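Local coordinates for protein BugD (Bordetella pertussis Tohama I, PDB 2F5X) that binds aspartic acid as a periplasmic solute receptor of the tripartite tricarboxylate transporter family, probably for uptake into the cell, at residues 19-24 and 50-55; 108-113 and 276-281; 141-146 and 184-189. One frame throughout, in Å; residues are numbered along the deposited sequence.

Contact 1 (19-24 and 50-55); sequences VNMVVP and VVVENK
Val19 to Val23 pairs with Val50 to Asn54 as two parallel strands in unbroken register. The short strand axes approach to 4.5 Å and run 31° apart. Five backbone bonds close the ladder, passed alternately between the strands: Val51 N to Val19 O, Met21 N to Val51 O, Glu53 N to Met21 O, Val23 N to Glu53 O and Lys55 N to Val23 O. The fourth is nearly straight, Val23 N lying 2.8 Å from Glu53 O with 176° at the hydrogen. CA-H...O contacts fill in between these bonds, among them Val22 CA to Glu53 O at 3.4 Å.

On the face of Asn20, Val22, Val51 and Glu53, the Asn20 amide lies over the Glu53 carboxylate. The planes are 19° apart and stacked. Asn20 ND2 is 3.3 Å from Glu53 OE2, but at an angle too poor for a hydrogen bond. The face of Val19, Met21, Val23, Val50, Val52 and Asn54 is mostly apolar. Val50 CG1 meets Met21 CB at 3.6 Å, and Val52 CG1 meets Val23 CG2 at 3.8 Å. Met21 is a selenomethionine. Asn54 ND2 rests 3.8 Å from Val23 CG1; this amide is held by Arg36, Asp32 and the carbonyl of Phe25.

With helix 30-46 as the crossover, the strands form a beta-alpha-beta unit. Ala35 of that helix packs on Val23 and Ala39 on Val50. Backbone bonds and valine packing therefore hold this edge; the polar stack adds no hydrogen bond of its own.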
loop_
_atom_site.group_PDB
_atom_site.type_symbol
_atom_site.label_atom_id
_atom_site.label_comp_id
_atom_site.label_asym_id
_atom_site.label_seq_id
_atom_site.Cartn_x
_atom_site.Cartn_y
_atom_site.Cartn_z
ATOM N N VAL A 19 22.059 2.222 -5.151
ATOM C CA VAL A 19 21.170 1.088 -4.892
ATOM C C VAL A 19 19.814 1.385 -5.512
ATOM O O VAL A 19 19.229 2.444 -5.253
ATOM C CB VAL A 19 21.010 0.851 -3.378
ATOM C CG1 VAL A 19 19.960 -0.231 -3.085
ATOM C CG2 VAL A 19 22.348 0.474 -2.752
ATOM N N ASN A 20 19.322 0.454 -6.324
ATOM C CA ASN A 20 17.996 0.595 -6.933
ATOM C C ASN A 20 16.920 0.070 -6.014
ATOM O O ASN A 20 16.999 -1.076 -5.555
ATOM C CB ASN A 20 17.925 -0.143 -8.267
ATOM C CG ASN A 20 18.894 0.417 -9.301
ATOM O OD1 ASN A 20 19.603 -0.336 -9.979
ATOM N ND2 ASN A 20 18.928 1.737 -9.429
HETATM N N MSE A 21 15.924 0.917 -5.752
HETATM C CA MSE A 21 14.783 0.547 -4.924
HETATM C C MSE A 21 13.566 0.447 -5.831
HETATM O O MSE A 21 13.104 1.444 -6.384
HETATM C CB MSE A 21 14.559 1.586 -3.825
HETATM C CG MSE A 21 13.141 1.612 -3.252
HETATM SE SE MSE A 21 12.999 2.736 -1.677
HETATM C CE MSE A 21 13.941 1.609 -0.767
ATOM N N VAL A 22 13.063 -0.769 -5.999
ATOM C CA VAL A 22 11.905 -1.004 -6.857
ATOM C C VAL A 22 10.610 -0.782 -6.082
ATOM O O VAL A 22 10.403 -1.365 -5.012
ATOM C CB VAL A 22 11.945 -2.440 -7.452
ATOM C CG1 VAL A 22 10.648 -2.789 -8.226
ATOM C CG2 VAL A 22 13.208 -2.616 -8.323
ATOM N N VAL A 23 9.752 0.063 -6.646
ATOM C CA VAL A 23 8.397 0.301 -6.158
ATOM C C VAL A 23 7.465 -0.298 -7.218
ATOM O O VAL A 23 7.459 0.180 -8.351
ATOM C CB VAL A 23 8.142 1.823 -6.034
ATOM C CG1 VAL A 23 6.657 2.128 -5.812
ATOM C CG2 VAL A 23 8.976 2.399 -4.906
ATOM N N PRO A 24 6.736 -1.372 -6.903
ATOM C CA PRO A 24 5.888 -2.045 -7.904
ATOM C C PRO A 24 4.617 -1.312 -8.359
ATOM O O PRO A 24 3.612 -1.960 -8.674
ATOM C CB PRO A 24 5.524 -3.361 -7.204
ATOM C CG PRO A 24 6.664 -3.557 -6.188
ATOM C CD PRO A 24 6.771 -2.131 -5.638
ATOM N N VAL A 50 20.063 6.283 -3.246
ATOM C CA VAL A 50 19.069 5.250 -3.530
ATOM C C VAL A 50 18.238 5.771 -4.698
ATOM O O VAL A 50 17.715 6.888 -4.633
ATOM C CB VAL A 50 18.164 4.973 -2.298
ATOM C CG1 VAL A 50 17.025 4.001 -2.641
ATOM C CG2 VAL A 50 18.981 4.437 -1.141
ATOM N N VAL A 51 18.140 4.972 -5.761
ATOM C CA VAL A 51 17.412 5.349 -6.975
ATOM C C VAL A 51 16.096 4.585 -7.027
ATOM O O VAL A 51 16.089 3.353 -7.098
ATOM C CB VAL A 51 18.221 5.025 -8.261
ATOM C CG1 VAL A 51 17.431 5.412 -9.517
ATOM C CG2 VAL A 51 19.579 5.726 -8.247
ATOM N N VAL A 52 14.986 5.313 -7.009
ATOM C CA VAL A 52 13.667 4.679 -7.057
ATOM C C VAL A 52 13.320 4.290 -8.498
ATOM O O VAL A 52 13.466 5.096 -9.429
ATOM C CB VAL A 52 12.570 5.582 -6.432
ATOM C CG1 VAL A 52 11.175 5.000 -6.656
ATOM C CG2 VAL A 52 12.832 5.785 -4.936
ATOM N N GLU A 53 12.885 3.044 -8.674
ATOM C CA GLU A 53 12.423 2.562 -9.972
ATOM C C GLU A 53 10.980 2.116 -9.842
ATOM O O GLU A 53 10.639 1.361 -8.931
ATOM C CB GLU A 53 13.300 1.413 -10.471
ATOM C CG GLU A 53 14.758 1.814 -10.660
ATOM C CD GLU A 53 15.643 0.698 -11.189
ATOM O OE1 GLU A 53 15.277 -0.492 -11.060
ATOM O OE2 GLU A 53 16.728 1.021 -11.726
ATOM N N ASN A 54 10.132 2.594 -10.743
ATOM C CA ASN A 54 8.713 2.254 -10.684
ATOM C C ASN A 54 8.394 1.160 -11.673
ATOM O O ASN A 54 8.651 1.313 -12.862
ATOM C CB ASN A 54 7.863 3.498 -10.935
ATOM C CG ASN A 54 8.085 4.553 -9.887
ATOM O OD1 ASN A 54 8.887 5.471 -10.074
ATOM N ND2 ASN A 54 7.392 4.420 -8.759
ATOM N N LYS A 55 7.860 0.044 -11.181
ATOM C CA LYS A 55 7.581 -1.097 -12.046
ATOM C C LYS A 55 6.180 -1.616 -11.780
ATOM O O LYS A 55 5.985 -2.574 -11.032
ATOM C CB LYS A 55 8.639 -2.198 -11.850
ATOM C CG LYS A 55 10.069 -1.767 -12.210
ATOM C CD LYS A 55 10.213 -1.460 -13.714
ATOM C CE LYS A 55 11.354 -0.470 -14.005
ATOM N NZ LYS A 55 10.906 0.928 -14.359
#

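Contact 2 (108-113 and 276-281); sequences VVDVPM and GAEVLT
Strand 278-279 adds a short antiparallel edge to the long strand 102-117, where Asp110 and Glu278 form a hydrogen-bonded pair. Asp110 N gives a bond to Glu278 O at 2.7 Å, and it comes in the carbonyl plane. Glu278 N returns one to Asp110 O at 2.9 Å. A third bond, from Leu280 N to Val108 O, reaches the acceptor from above its carbonyl plane. Val109 and Val279 are the neighbouring non-hydrogen-bonded pair.

The two acidic side chains leave the sheet on the same face. Their carboxylates are turned 24° from each other, and Asp110 OD2 is 3.8 Å from Glu278 OE2. These like charges would probably repel and may raise the proton affinity of one of them. Leu280 lies beside them. Its CD1 methyl sits 3.6 Å from Val109 O and its CD2 reaches Asp110 CB.

Val109 and Val279 lie on the opposite face, where Val109 CG1 meets Val279 CG2 at 4.3 Å. Nearby, Ala277 CB touches Val111 CG2 at 3.9 Å. With CG1 of Val111 anti to the backbone N (chi1 -172°), CG2 falls beside that N, on the side of the alanine. Phe268 and Met272 of helix 266-274 and Thr194 of helix 193-201 close over these side chains. At one end Pro112 CD lies 3.1 Å from Gly276 O.

Gly276, just past helix 266-274, has positive phi in a Schellman motif, and Leu280 is the centre of an inverse gamma turn. The chain therefore leaves a helix, pairs briefly and turns off again. The arrangement is that of a short antiparallel edge strand, here reached through a Schellman helix end and added to a mixed sheet.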
loop_
_atom_site.group_PDB
_atom_site.type_symbol
_atom_site.label_atom_id
_atom_site.label_comp_id
_atom_site.label_asym_id
_atom_site.label_seq_id
_atom_site.Cartn_x
_atom_site.Cartn_y
_atom_site.Cartn_z
ATOM N N VAL A 108 8.617 -0.651 7.640
ATOM C CA VAL A 108 8.889 0.726 7.229
ATOM C C VAL A 108 7.825 1.675 7.798
ATOM O O VAL A 108 8.102 2.461 8.714
ATOM C CB VAL A 108 8.969 0.819 5.674
ATOM C CG1 VAL A 108 9.217 2.246 5.204
ATOM C CG2 VAL A 108 10.063 -0.124 5.132
ATOM N N VAL A 109 6.606 1.589 7.264
ATOM C CA VAL A 109 5.496 2.431 7.706
ATOM C C VAL A 109 4.203 1.616 7.714
ATOM O O VAL A 109 4.127 0.558 7.091
ATOM C CB VAL A 109 5.281 3.688 6.783
ATOM C CG1 VAL A 109 6.427 4.684 6.901
ATOM C CG2 VAL A 109 5.054 3.279 5.309
ATOM N N ASP A 110 3.188 2.131 8.404
ATOM C CA ASP A 110 1.840 1.569 8.367
ATOM C C ASP A 110 0.888 2.714 7.982
ATOM O O ASP A 110 0.809 3.725 8.683
ATOM C CB ASP A 110 1.506 0.973 9.742
ATOM C CG ASP A 110 0.179 0.243 9.775
ATOM O OD1 ASP A 110 -0.471 0.060 8.724
ATOM O OD2 ASP A 110 -0.293 -0.185 10.850
ATOM N N VAL A 111 0.191 2.556 6.855
ATOM C CA VAL A 111 -0.595 3.646 6.253
ATOM C C VAL A 111 -2.078 3.307 6.252
ATOM O O VAL A 111 -2.466 2.259 5.741
ATOM C CB VAL A 111 -0.118 3.935 4.801
ATOM C CG1 VAL A 111 -0.779 5.203 4.217
ATOM C CG2 VAL A 111 1.414 4.073 4.765
ATOM N N PRO A 112 -2.915 4.201 6.780
ATOM C CA PRO A 112 -4.362 3.973 6.763
ATOM C C PRO A 112 -4.955 4.332 5.408
ATOM O O PRO A 112 -4.293 4.974 4.583
ATOM C CB PRO A 112 -4.877 4.914 7.860
ATOM C CG PRO A 112 -3.892 6.071 7.853
ATOM C CD PRO A 112 -2.562 5.476 7.439
HETATM N N MSE A 113 -6.187 3.902 5.175
HETATM C CA MSE A 113 -6.858 4.205 3.916
HETATM C C MSE A 113 -8.113 5.069 4.097
HETATM O O MSE A 113 -8.701 5.124 5.189
HETATM C CB MSE A 113 -7.142 2.912 3.153
HETATM C CG MSE A 113 -5.861 2.094 2.916
HETATM SE SE MSE A 113 -6.228 0.490 1.952
HETATM C CE MSE A 113 -6.423 1.332 0.166
ATOM N N GLY A 276 -0.167 10.987 7.199
ATOM C CA GLY A 276 -0.965 10.076 8.005
ATOM C C GLY A 276 -0.360 8.700 8.209
ATOM O O GLY A 276 -1.017 7.803 8.762
ATOM N N ALA A 277 0.890 8.537 7.783
ATOM C CA ALA A 277 1.593 7.267 7.929
ATOM C C ALA A 277 2.255 7.146 9.292
ATOM O O ALA A 277 2.890 8.092 9.772
ATOM C CB ALA A 277 2.628 7.092 6.823
ATOM N N GLU A 278 2.090 5.986 9.918
ATOM C CA GLU A 278 2.809 5.666 11.146
ATOM C C GLU A 278 4.160 5.082 10.760
ATOM O O GLU A 278 4.216 4.146 9.966
ATOM C CB GLU A 278 2.031 4.626 11.961
ATOM C CG GLU A 278 2.822 4.098 13.158
ATOM C CD GLU A 278 2.160 2.934 13.874
ATOM O OE1 GLU A 278 2.485 2.738 15.068
ATOM O OE2 GLU A 278 1.346 2.204 13.254
ATOM N N VAL A 279 5.240 5.622 11.318
ATOM C CA VAL A 279 6.573 5.103 11.032
ATOM C C VAL A 279 6.865 3.971 12.011
ATOM O O VAL A 279 6.698 4.136 13.224
ATOM C CB VAL A 279 7.665 6.208 11.118
ATOM C CG1 VAL A 279 9.044 5.636 10.783
ATOM C CG2 VAL A 279 7.337 7.363 10.175
ATOM N N LEU A 280 7.283 2.823 11.476
ATOM C CA LEU A 280 7.513 1.623 12.286
ATOM C C LEU A 280 8.981 1.557 12.713
ATOM O O LEU A 280 9.689 0.585 12.457
ATOM C CB LEU A 280 7.063 0.370 11.509
ATOM C CG LEU A 280 5.574 0.396 11.111
ATOM C CD1 LEU A 280 5.181 -0.827 10.296
ATOM C CD2 LEU A 280 4.681 0.518 12.354
ATOM N N THR A 281 9.402 2.610 13.412
ATOM C CA THR A 281 10.805 2.907 13.670
ATOM C C THR A 281 11.567 1.781 14.355
ATOM O O THR A 281 12.726 1.509 14.017
ATOM C CB THR A 281 10.884 4.176 14.527
ATOM O OG1 THR A 281 9.915 5.123 14.048
ATOM C CG2 THR A 281 12.217 4.872 14.313
#

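Contact 3 (141-146 and 184-189); sequences SLANAG and KQVDLM. With ASP (aspartic acid), chain D.
The Asp187 carboxylate is met from above its plane by the backbone N of Ser141, which lies 2.9 Å from OD2 and 37° out of that plane. Its other oxygen, OD1, makes a salt bridge with Arg118, so the group ties two parts of the chain together. The Ser141 carbonyl is the next flat group; Asp187 N approaches its O from above the plane at 3.2 Å, and Leu188 N adds a weak bond.

The Ser141 hydroxyl stands between its own N and carbonyl carbon (chi1 57°), which turns it to 186-187. OG takes a weak bond from Asp187 N and lies 3.3 Å from Val186 CG2. A water hydrogen-bonded to Ser141 OG at 2.6 Å donates to Gln185 O.

Further along, the strands pair in parallel at Leu142 and Leu188. Ala143 N meets Leu188 O end-on at 2.9 Å. Leu142 CD1 packs on Leu188 CG, while Ala143 CB touches Val186 CG2 at 3.7 Å and the selenium of Met189. Asn144 OD1 then accepts from Gly146 N in an Asx turn, and Ala145 CB comes within 3.8 Å of CG of the bound aspartic acid.

The chemistry implies a polar anchor at the start of the pairing and apolar packing beyond it, on a strand that runs into the loop holding Ala145 of the ligand pocket.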
loop_
_atom_site.group_PDB
_atom_site.type_symbol
_atom_site.label_atom_id
_atom_site.label_comp_id
_atom_site.label_asym_id
_atom_site.label_seq_id
_atom_site.Cartn_x
_atom_site.Cartn_y
_atom_site.Cartn_z
ATOM N N SER A 141 -18.570 2.976 -10.929
ATOM C CA SER A 141 -17.287 2.316 -11.154
ATOM C C SER A 141 -16.361 2.477 -9.955
ATOM O O SER A 141 -16.275 3.555 -9.344
ATOM C CB SER A 141 -16.600 2.876 -12.408
ATOM O OG SER A 141 -16.428 4.277 -12.304
ATOM N N LEU A 142 -15.671 1.388 -9.634
ATOM C CA LEU A 142 -14.702 1.359 -8.555
ATOM C C LEU A 142 -13.316 1.219 -9.173
ATOM O O LEU A 142 -13.116 0.381 -10.050
ATOM C CB LEU A 142 -14.994 0.161 -7.642
ATOM C CG LEU A 142 -13.993 -0.169 -6.531
ATOM C CD1 LEU A 142 -14.064 0.873 -5.422
ATOM C CD2 LEU A 142 -14.280 -1.562 -5.983
ATOM N N ALA A 143 -12.370 2.042 -8.721
ATOM C CA ALA A 143 -10.991 1.958 -9.191
ATOM C C ALA A 143 -10.124 1.211 -8.189
ATOM O O ALA A 143 -10.311 1.354 -6.983
ATOM C CB ALA A 143 -10.426 3.366 -9.408
ATOM N N ASN A 144 -9.176 0.418 -8.690
ATOM C CA ASN A 144 -8.079 -0.084 -7.852
ATOM C C ASN A 144 -6.777 -0.170 -8.657
ATOM O O ASN A 144 -6.748 0.170 -9.845
ATOM C CB ASN A 144 -8.425 -1.420 -7.170
ATOM C CG ASN A 144 -8.622 -2.573 -8.157
ATOM O OD1 ASN A 144 -7.984 -2.634 -9.206
ATOM N ND2 ASN A 144 -9.509 -3.502 -7.804
ATOM N N ALA A 145 -5.707 -0.615 -8.006
ATOM C CA ALA A 145 -4.400 -0.686 -8.655
ATOM C C ALA A 145 -4.035 -2.137 -9.019
ATOM O O ALA A 145 -2.856 -2.519 -9.021
ATOM C CB ALA A 145 -3.312 -0.019 -7.769
ATOM N N GLY A 146 -5.067 -2.923 -9.331
ATOM C CA GLY A 146 -4.919 -4.304 -9.793
ATOM C C GLY A 146 -5.056 -5.311 -8.666
ATOM O O GLY A 146 -4.864 -4.962 -7.502
ATOM N N LYS A 184 -13.144 12.688 -13.199
ATOM C CA LYS A 184 -14.519 12.166 -13.177
ATOM C C LYS A 184 -14.741 11.004 -14.155
ATOM O O LYS A 184 -15.865 10.772 -14.604
ATOM C CB LYS A 184 -15.550 13.311 -13.370
ATOM C CG LYS A 184 -15.410 14.381 -12.291
ATOM C CD LYS A 184 -16.197 15.646 -12.552
ATOM C CE LYS A 184 -16.014 16.594 -11.371
ATOM N NZ LYS A 184 -16.906 17.787 -11.454
ATOM N N GLN A 185 -13.670 10.265 -14.452
ATOM C CA GLN A 185 -13.719 9.108 -15.351
ATOM C C GLN A 185 -13.997 7.794 -14.629
ATOM O O GLN A 185 -14.337 6.788 -15.269
ATOM C CB GLN A 185 -12.413 8.982 -16.153
ATOM C CG GLN A 185 -12.149 10.150 -17.089
ATOM C CD GLN A 185 -12.779 9.949 -18.450
ATOM O OE1 GLN A 185 -14.001 9.922 -18.574
ATOM N NE2 GLN A 185 -11.947 9.800 -19.477
ATOM N N VAL A 186 -13.837 7.806 -13.302
ATOM C CA VAL A 186 -14.147 6.667 -12.443
ATOM C C VAL A 186 -14.755 7.265 -11.163
ATOM O O VAL A 186 -14.506 8.440 -10.859
ATOM C CB VAL A 186 -12.878 5.783 -12.192
ATOM C CG1 VAL A 186 -11.841 6.525 -11.325
ATOM C CG2 VAL A 186 -13.250 4.440 -11.569
ATOM N N ASP A 187 -15.561 6.496 -10.430
ATOM C CA ASP A 187 -16.415 7.097 -9.398
ATOM C C ASP A 187 -15.896 7.017 -7.976
ATOM O O ASP A 187 -15.954 7.997 -7.245
ATOM C CB ASP A 187 -17.821 6.497 -9.424
ATOM C CG ASP A 187 -18.504 6.660 -10.757
ATOM O OD1 ASP A 187 -18.285 7.672 -11.452
ATOM O OD2 ASP A 187 -19.294 5.813 -11.192
ATOM N N LEU A 188 -15.406 5.845 -7.593
ATOM C CA LEU A 188 -15.201 5.502 -6.185
ATOM C C LEU A 188 -13.868 4.787 -6.021
ATOM O O LEU A 188 -13.474 4.027 -6.900
ATOM C CB LEU A 188 -16.347 4.561 -5.780
ATOM C CG LEU A 188 -16.459 4.024 -4.359
ATOM C CD1 LEU A 188 -16.789 5.173 -3.389
ATOM C CD2 LEU A 188 -17.529 2.938 -4.324
HETATM N N MSE A 189 -13.162 5.039 -4.914
HETATM C CA MSE A 189 -11.890 4.360 -4.665
HETATM C C MSE A 189 -11.568 4.309 -3.182
HETATM O O MSE A 189 -11.903 5.224 -2.442
HETATM C CB MSE A 189 -10.766 5.126 -5.380
HETATM C CG MSE A 189 -9.387 4.532 -5.227
HETATM SE SE MSE A 189 -8.175 5.280 -6.550
HETATM C CE MSE A 189 -7.812 7.072 -5.840
HETATM N N ASP D . 0.332 1.442 -3.085
HETATM C CA ASP D . -0.063 1.449 -4.525
HETATM C C ASP D . 0.622 2.569 -5.292
HETATM O O ASP D . 0.124 3.012 -6.344
HETATM C CB ASP D . -1.574 1.576 -4.664
HETATM C CG ASP D . -2.305 0.369 -4.135
HETATM O OD1 ASP D . -3.547 0.457 -3.992
HETATM O OD2 ASP D . -1.715 -0.703 -3.842
HETATM O OXT ASP D . 1.673 3.025 -4.840
HETATM O O HOH W 1 -16.386 5.024 -14.815
#

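All three contacts reach one mixed sheet, yet none touches another. Contact 3 is buried; contacts 1 and 2 are partly buried. Contact 1 joins strands close in sequence, whereas contact 2 brings together segments 163 residues apart. Contacts 2 and 3 use neighbouring strands, 102-117 and 188-192, but lie on opposite sides of the chain's centre. Contacts 1 and 3 are parallel and contact 2 antiparallel. Acidic groups differ with place: one stacks on an amide, two lie close together as like charges, and one bonds a backbone N. Val23 and Ala145 bring contacts 1 and 3 close to the bound aspartic acid.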